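PDB 1K0F: zinc-binding protein TroA from Treponema pallidum, which binds zinc with high affinity in the periplasm and delivers it to the membrane permease of the TroABC transporter for import into the cytoplasm. Local coordinates for residues Thr259-Gly262 / Met263-Asn267; Ser195-Asp198 / Met199-Ala203; Asp45-Trp48 / Leu49-Asp53. One frame throughout, in Å; residues are numbered along the deposited sequence.

Contact 1 of 3, residues Thr259-Gly262 / Met263-Asn267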
loop_
_atom_site.group_PDB
_atom_site.type_symbol
_atom_site.label_atom_id
_atom_site.label_comp_id
_atom_site.label_asym_id
_atom_site.label_seq_id
_atom_site.Cartn_x
_atom_site.Cartn_y
_atom_site.Cartn_z
ATOM N N THR A 259 5.606 -4.655 8.516
ATOM C CA THR A 259 6.167 -5.441 7.434
ATOM C C THR A 259 5.015 -5.634 6.481
ATOM O O THR A 259 3.857 -5.576 6.886
ATOM C CB THR A 259 6.698 -6.815 7.927
ATOM O OG1 THR A 259 5.600 -7.671 8.256
ATOM C CG2 THR A 259 7.581 -6.645 9.140
ATOM N N TYR A 260 5.331 -5.825 5.209
ATOM C CA TYR A 260 4.308 -6.036 4.204
ATOM C C TYR A 260 3.385 -7.125 4.712
ATOM O O TYR A 260 2.222 -6.878 5.029
ATOM C CB TYR A 260 4.954 -6.484 2.906
ATOM C CG TYR A 260 3.960 -6.772 1.821
ATOM C CD1 TYR A 260 3.122 -5.766 1.342
ATOM C CD2 TYR A 260 3.859 -8.045 1.266
ATOM C CE1 TYR A 260 2.204 -6.023 0.336
ATOM C CE2 TYR A 260 2.948 -8.310 0.261
ATOM C CZ TYR A 260 2.123 -7.297 -0.200
ATOM O OH TYR A 260 1.204 -7.554 -1.190
ATOM N N VAL A 261 3.936 -8.330 4.803
ATOM C CA VAL A 261 3.225 -9.503 5.279
ATOM C C VAL A 261 2.272 -9.190 6.421
ATOM O O VAL A 261 1.065 -9.396 6.299
ATOM C CB VAL A 261 4.229 -10.586 5.747
ATOM C CG1 VAL A 261 3.581 -11.525 6.774
ATOM C CG2 VAL A 261 4.734 -11.364 4.542
ATOM N N GLY A 262 2.813 -8.699 7.530
ATOM C CA GLY A 262 1.978 -8.390 8.677
ATOM C C GLY A 262 1.013 -7.251 8.434
ATOM O O GLY A 262 -0.133 -7.288 8.884
ATOM N N MET A 263 1.464 -6.233 7.717
ATOM C CA MET A 263 0.616 -5.088 7.432
ATOM C C MET A 263 -0.655 -5.553 6.747
ATOM O O MET A 263 -1.756 -5.112 7.084
ATOM C CB MET A 263 1.336 -4.099 6.515
ATOM C CG MET A 263 0.390 -3.192 5.724
ATOM S SD MET A 263 0.744 -3.142 3.953
ATOM C CE MET A 263 0.280 -1.426 3.573
ATOM N N VAL A 264 -0.480 -6.438 5.768
ATOM C CA VAL A 264 -1.595 -6.993 5.001
ATOM C C VAL A 264 -2.379 -8.025 5.821
ATOM O O VAL A 264 -3.598 -8.180 5.655
ATOM C CB VAL A 264 -1.093 -7.654 3.700
ATOM C CG1 VAL A 264 -2.244 -8.311 2.974
ATOM C CG2 VAL A 264 -0.434 -6.613 2.819
ATOM N N THR A 265 -1.680 -8.733 6.705
ATOM C CA THR A 265 -2.342 -9.717 7.530
ATOM C C THR A 265 -3.254 -8.944 8.438
ATOM O O THR A 265 -4.389 -9.343 8.679
ATOM C CB THR A 265 -1.353 -10.513 8.381
ATOM O OG1 THR A 265 -0.608 -11.393 7.534
ATOM C CG2 THR A 265 -2.099 -11.343 9.402
ATOM N N HIS A 266 -2.754 -7.824 8.942
ATOM C CA HIS A 266 -3.552 -7.000 9.823
ATOM C C HIS A 266 -4.789 -6.563 9.078
ATOM O O HIS A 266 -5.893 -6.577 9.619
ATOM C CB HIS A 266 -2.806 -5.745 10.250
ATOM C CG HIS A 266 -3.716 -4.611 10.610
ATOM N ND1 HIS A 266 -4.126 -4.369 11.902
ATOM C CD2 HIS A 266 -4.382 -3.726 9.830
ATOM C CE1 HIS A 266 -4.998 -3.377 11.902
ATOM N NE2 HIS A 266 -5.174 -2.978 10.659
ATOM N N ASN A 267 -4.589 -6.163 7.831
ATOM C CA ASN A 267 -5.687 -5.679 7.010
ATOM C C ASN A 267 -6.832 -6.679 6.905
ATOM O O ASN A 267 -7.915 -6.434 7.430
ATOM C CB ASN A 267 -5.163 -5.284 5.622
ATOM C CG ASN A 267 -4.679 -3.821 5.569
ATOM O OD1 ASN A 267 -4.530 -3.154 6.601
ATOM N ND2 ASN A 267 -4.433 -3.326 4.359
#
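V264 sets its CG2 methyl over one face of the Y260 ring, one turn on in helix 260-273, the two side chains running alongside each other. From CB outward, Y260 has CG anti to its backbone N (chi1 178°), and the ring is carried to the side where V264 rises. CD1 passes 4.4 Å from M263 SD, which comes in obliquely and also meets V264 CG2. CE1 is nearest that methyl, at 3.7 Å, and CZ still touches it; the methyl sits near the rim, a CH-pi contact of 4.0 Å from V264 CG2 to the centroid of the Y260 ring. OH, at the tip, leaves the segment and bonds to the backbone O of W104, while W110, L143 and L146 pack around the ring. The M263 side chain lies near the zinc ligands D248 and H102 without touching them.

Round the helix from the ring, about a quarter turn on, the contact is polar. V261 O takes two donors from T265: the backbone N at 2.9 Å, and OG1 also at 2.9 Å, the hydroxyl reaching it from above the carbonyl plane. T265 OG1 stands beside its own backbone N (chi1 -71°), which lets both donors reach one carbonyl. Y260 O bonds V264 N at 2.8 Å. The chemistry implies an apolar side toward helices 10-20 and 129-156 and a hydroxyl folded back on a neighbouring side.

Contact 2 of 3, residues Ser195-Asp198 / Met199-Ala203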
loop_
_atom_site.group_PDB
_atom_site.type_symbol
_atom_site.label_atom_id
_atom_site.label_comp_id
_atom_site.label_asym_id
_atom_site.label_seq_id
_atom_site.Cartn_x
_atom_site.Cartn_y
_atom_site.Cartn_z
ATOM N N SER A 195 -16.414 15.294 -1.506
ATOM C CA SER A 195 -17.472 16.289 -1.567
ATOM C C SER A 195 -18.572 15.894 -0.606
ATOM O O SER A 195 -18.844 14.710 -0.431
ATOM C CB SER A 195 -18.042 16.373 -2.986
ATOM O OG SER A 195 -19.231 15.609 -3.115
ATOM N N ALA A 196 -19.197 16.881 0.026
ATOM C CA ALA A 196 -20.286 16.598 0.948
ATOM C C ALA A 196 -21.235 15.596 0.290
ATOM O O ALA A 196 -21.637 14.609 0.910
ATOM C CB ALA A 196 -21.023 17.880 1.283
ATOM N N HIS A 197 -21.582 15.861 -0.973
ATOM C CA HIS A 197 -22.463 14.993 -1.756
ATOM C C HIS A 197 -21.912 13.576 -1.773
ATOM O O HIS A 197 -22.656 12.609 -1.685
ATOM C CB HIS A 197 -22.574 15.492 -3.200
ATOM C CG HIS A 197 -22.408 14.412 -4.230
ATOM N ND1 HIS A 197 -21.194 13.819 -4.502
ATOM C CD2 HIS A 197 -23.307 13.817 -5.054
ATOM C CE1 HIS A 197 -21.349 12.907 -5.447
ATOM N NE2 HIS A 197 -22.623 12.885 -5.798
ATOM N N ASP A 198 -20.600 13.461 -1.906
ATOM C CA ASP A 198 -19.961 12.159 -1.932
ATOM C C ASP A 198 -20.120 11.417 -0.601
ATOM O O ASP A 198 -20.528 10.260 -0.587
ATOM C CB ASP A 198 -18.482 12.320 -2.287
ATOM C CG ASP A 198 -18.272 12.645 -3.757
ATOM O OD1 ASP A 198 -18.731 11.865 -4.617
ATOM O OD2 ASP A 198 -17.646 13.682 -4.057
ATOM N N MET A 199 -19.812 12.073 0.518
ATOM C CA MET A 199 -19.942 11.431 1.833
ATOM C C MET A 199 -21.387 11.047 2.080
ATOM O O MET A 199 -21.680 9.967 2.585
ATOM C CB MET A 199 -19.485 12.365 2.955
ATOM C CG MET A 199 -19.774 11.818 4.346
ATOM S SD MET A 199 -19.053 12.798 5.681
ATOM C CE MET A 199 -17.309 12.813 5.228
ATOM N N GLN A 200 -22.281 11.968 1.746
ATOM C CA GLN A 200 -23.713 11.767 1.889
ATOM C C GLN A 200 -24.106 10.418 1.306
ATOM O O GLN A 200 -24.641 9.554 1.998
ATOM C CB GLN A 200 -24.454 12.867 1.136
ATOM C CG GLN A 200 -25.552 13.512 1.924
ATOM C CD GLN A 200 -25.017 14.300 3.089
ATOM O OE1 GLN A 200 -25.037 13.837 4.232
ATOM N NE2 GLN A 200 -24.532 15.504 2.809
ATOM N N GLU A 201 -23.840 10.256 0.016
ATOM C CA GLU A 201 -24.161 9.028 -0.692
ATOM C C GLU A 201 -23.558 7.825 0.014
ATOM O O GLU A 201 -24.260 6.876 0.347
ATOM C CB GLU A 201 -23.651 9.111 -2.135
ATOM C CG GLU A 201 -24.028 10.416 -2.830
ATOM C CD GLU A 201 -23.959 10.339 -4.345
ATOM O OE1 GLU A 201 -25.032 10.257 -4.984
ATOM O OE2 GLU A 201 -22.833 10.368 -4.897
ATOM N N LEU A 202 -22.254 7.872 0.247
ATOM C CA LEU A 202 -21.574 6.777 0.912
ATOM C C LEU A 202 -22.210 6.475 2.261
ATOM O O LEU A 202 -22.345 5.316 2.652
ATOM C CB LEU A 202 -20.101 7.114 1.105
ATOM C CG LEU A 202 -19.250 5.915 1.515
ATOM C CD1 LEU A 202 -19.563 4.738 0.605
ATOM C CD2 LEU A 202 -17.784 6.284 1.441
ATOM N N ALA A 203 -22.601 7.524 2.974
ATOM C CA ALA A 203 -23.225 7.355 4.277
ATOM C C ALA A 203 -24.478 6.499 4.129
ATOM O O ALA A 203 -24.614 5.462 4.775
ATOM C CB ALA A 203 -23.576 8.710 4.864
HETATM O O HOH W 1 -19.797 9.718 -6.169
#
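E201 lays its CG over one face of the H197 ring one turn earlier, 4.3 Å from E201 CG to the ring centroid and 18° off the ring normal; CG is also modelled too close to H197 O, so this CH-pi contact is only approximate. Beyond it the carboxylate plane is turned 44° from that of the imidazole, and OE2 stands above the ring face at NE2, not in the ring plane. E201 OE2 is 2.7 Å from H197 NE2, but an N-H in the ring plane cannot point at it, and the short distance is not a hydrogen bond.

The other ring nitrogen is properly engaged. H197 ND1 gives its hydrogen to S195 OG at 3.0 Å, with the serine oxygen close to the ring plane, and this bond limits the rotation of the imidazole. The same oxygen accepts from D198 N at 2.8 Å and donates to D198 OD2 at 2.7 Å, meeting that carboxylate from above its plane. In return S195 N makes a weak bond to D198 OD2. D198 can answer in this way because its CG stands beside its own backbone N (chi1 -74°), which keeps the carboxylate at the mouth of the helix.

The two acids come near each other on this exposed flank, and a water donates to both, to D198 OD1 at 2.9 Å and weakly to E201 OE2; it may ease the repulsion between the like charges. Away from the solvent, L202 leads into the protein against L185 and L228, the latter on helix 225-233. S195 at the N-cap and D198 three residues on, each side chain serving the other's backbone N-H, form the capping box that starts many alpha-helices, here helix 196-208.

Contact 3 of 3, residues Asp45-Trp48 / Leu49-Asp53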
loop_
_atom_site.group_PDB
_atom_site.type_symbol
_atom_site.label_atom_id
_atom_site.label_comp_id
_atom_site.label_asym_id
_atom_site.label_seq_id
_atom_site.Cartn_x
_atom_site.Cartn_y
_atom_site.Cartn_z
ATOM N N ASP A 45 15.711 14.143 3.580
ATOM C CA ASP A 45 15.283 13.183 2.568
ATOM C C ASP A 45 16.014 13.360 1.232
ATOM O O ASP A 45 16.742 12.465 0.809
ATOM C CB ASP A 45 13.765 13.282 2.360
ATOM C CG ASP A 45 12.974 12.943 3.623
ATOM O OD1 ASP A 45 13.185 11.850 4.197
ATOM O OD2 ASP A 45 12.137 13.768 4.039
ATOM N N VAL A 46 15.825 14.506 0.580
ATOM C CA VAL A 46 16.473 14.789 -0.709
ATOM C C VAL A 46 17.991 14.609 -0.625
ATOM O O VAL A 46 18.671 14.444 -1.644
ATOM C CB VAL A 46 16.157 16.241 -1.192
ATOM C CG1 VAL A 46 17.204 16.713 -2.192
ATOM C CG2 VAL A 46 14.779 16.283 -1.826
ATOM N N GLU A 47 18.512 14.640 0.596
ATOM C CA GLU A 47 19.943 14.483 0.822
ATOM C C GLU A 47 20.315 12.999 0.890
ATOM O O GLU A 47 21.235 12.551 0.196
ATOM C CB GLU A 47 20.332 15.201 2.111
ATOM C CG GLU A 47 21.412 14.526 2.911
ATOM C CD GLU A 47 21.915 15.423 4.008
ATOM O OE1 GLU A 47 22.858 15.022 4.723
ATOM O OE2 GLU A 47 21.356 16.532 4.146
ATOM N N TRP A 48 19.609 12.250 1.735
ATOM C CA TRP A 48 19.844 10.816 1.852
ATOM C C TRP A 48 19.823 10.341 0.409
ATOM O O TRP A 48 20.731 9.642 -0.049
ATOM C CB TRP A 48 18.697 10.132 2.608
ATOM C CG TRP A 48 18.679 10.364 4.083
ATOM C CD1 TRP A 48 18.116 11.422 4.738
ATOM C CD2 TRP A 48 19.228 9.515 5.099
ATOM N NE1 TRP A 48 18.282 11.282 6.095
ATOM C CE2 TRP A 48 18.960 10.119 6.345
ATOM C CE3 TRP A 48 19.923 8.294 5.072
ATOM C CZ2 TRP A 48 19.361 9.551 7.558
ATOM C CZ3 TRP A 48 20.322 7.726 6.283
ATOM C CH2 TRP A 48 20.041 8.358 7.508
ATOM N N LEU A 49 18.772 10.755 -0.296
ATOM C CA LEU A 49 18.576 10.410 -1.695
ATOM C C LEU A 49 19.837 10.797 -2.428
ATOM O O LEU A 49 20.417 10.001 -3.153
ATOM C CB LEU A 49 17.388 11.181 -2.289
ATOM C CG LEU A 49 15.953 10.663 -2.109
ATOM C CD1 LEU A 49 14.967 11.668 -2.671
ATOM C CD2 LEU A 49 15.795 9.334 -2.799
ATOM N N GLY A 50 20.256 12.034 -2.213
ATOM C CA GLY A 50 21.452 12.531 -2.868
ATOM C C GLY A 50 22.632 11.586 -2.812
ATOM O O GLY A 50 23.432 11.541 -3.745
ATOM N N ASN A 51 22.739 10.823 -1.729
ATOM C CA ASN A 51 23.851 9.889 -1.563
ATOM C C ASN A 51 23.492 8.428 -1.816
ATOM O O ASN A 51 24.364 7.555 -1.795
ATOM C CB ASN A 51 24.432 10.018 -0.156
ATOM C CG ASN A 51 24.377 11.428 0.363
ATOM O OD1 ASN A 51 24.847 12.362 -0.289
ATOM N ND2 ASN A 51 23.797 11.596 1.546
ATOM N N ALA A 52 22.212 8.156 -2.048
ATOM C CA ALA A 52 21.773 6.789 -2.291
ATOM C C ALA A 52 22.441 6.204 -3.521
ATOM O O ALA A 52 22.744 6.908 -4.477
ATOM C CB ALA A 52 20.265 6.745 -2.453
ATOM N N ASP A 53 22.697 4.907 -3.472
ATOM C CA ASP A 53 23.291 4.206 -4.594
ATOM C C ASP A 53 22.132 3.563 -5.338
ATOM O O ASP A 53 22.229 3.247 -6.522
ATOM C CB ASP A 53 24.243 3.125 -4.098
ATOM C CG ASP A 53 25.298 3.670 -3.192
ATOM O OD1 ASP A 53 25.916 4.695 -3.573
ATOM O OD2 ASP A 53 25.506 3.085 -2.113
#
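W48 O is gripped by two backbone N-H groups as helix 43-51 ends. N51 N lies 2.9 Å from W48 O and comes in well above the carbonyl plane, while A52 N reaches the same oxygen at 2.9 Å through a weak bond with an N-H...O angle of only 118°. A52 N also bonds L49 O at 2.8 Å, an i to i+3 bond. N51 N is itself shared: it also bonds E47 O at 3.0 Å, and that carbonyl points almost straight at it. One N-H thus serves two carbonyls, and one carbonyl takes two N-H groups, as the chain passes from the regular i to i+4 pattern into the tighter i to i+3 spacing of a last turn.

The bond between D45 and L49 is regular: D45 O receives L49 N at 2.9 Å, nearly straight. L49 keeps its CG beside its backbone N (chi1 -84°), which sets CG against D45 O and CD1 beside V46 CA. The leucine is buried against F70 and L73 of helix 67-73 and V6 of strand 4-7. This is one side of a helix packed on the parallel sheet of its alpha/beta domain, and A52 continues that side by touching V6 as the chain turns toward strand 54-57.

On the exposed side, the amide of N51 swings back over the helix, its ND2 4.0 Å from E47 CG, with the amide and carboxylate planes 76° apart. N51 ND2 also comes within 3.0 Å of E47 O, though at an angle too poor for a hydrogen bond. Elsewhere on the helix, the W48 indole meets K27 in a cation-pi contact.

Along the chain the order is contact 3, contact 2, contact 1, and none touches another. Contact 3 ends helix 43-51, beside the parallel sheet that contains strands 4-7 and 54-57; contact 2 starts helix 196-208 in the other lobe, their centres about 42 Å apart. Contact 1, at the start of helix 260-273, lies between the lobes, its centre about 30 Å from that of contact 2 and about 28 Å from that of contact 3. It is near the zinc site, empty in this closed structure: the side chain of M263 is about 7 Å from that of D248, and the side chain of L202 about 9 Å from that of H168; contact 3 lies away from the site.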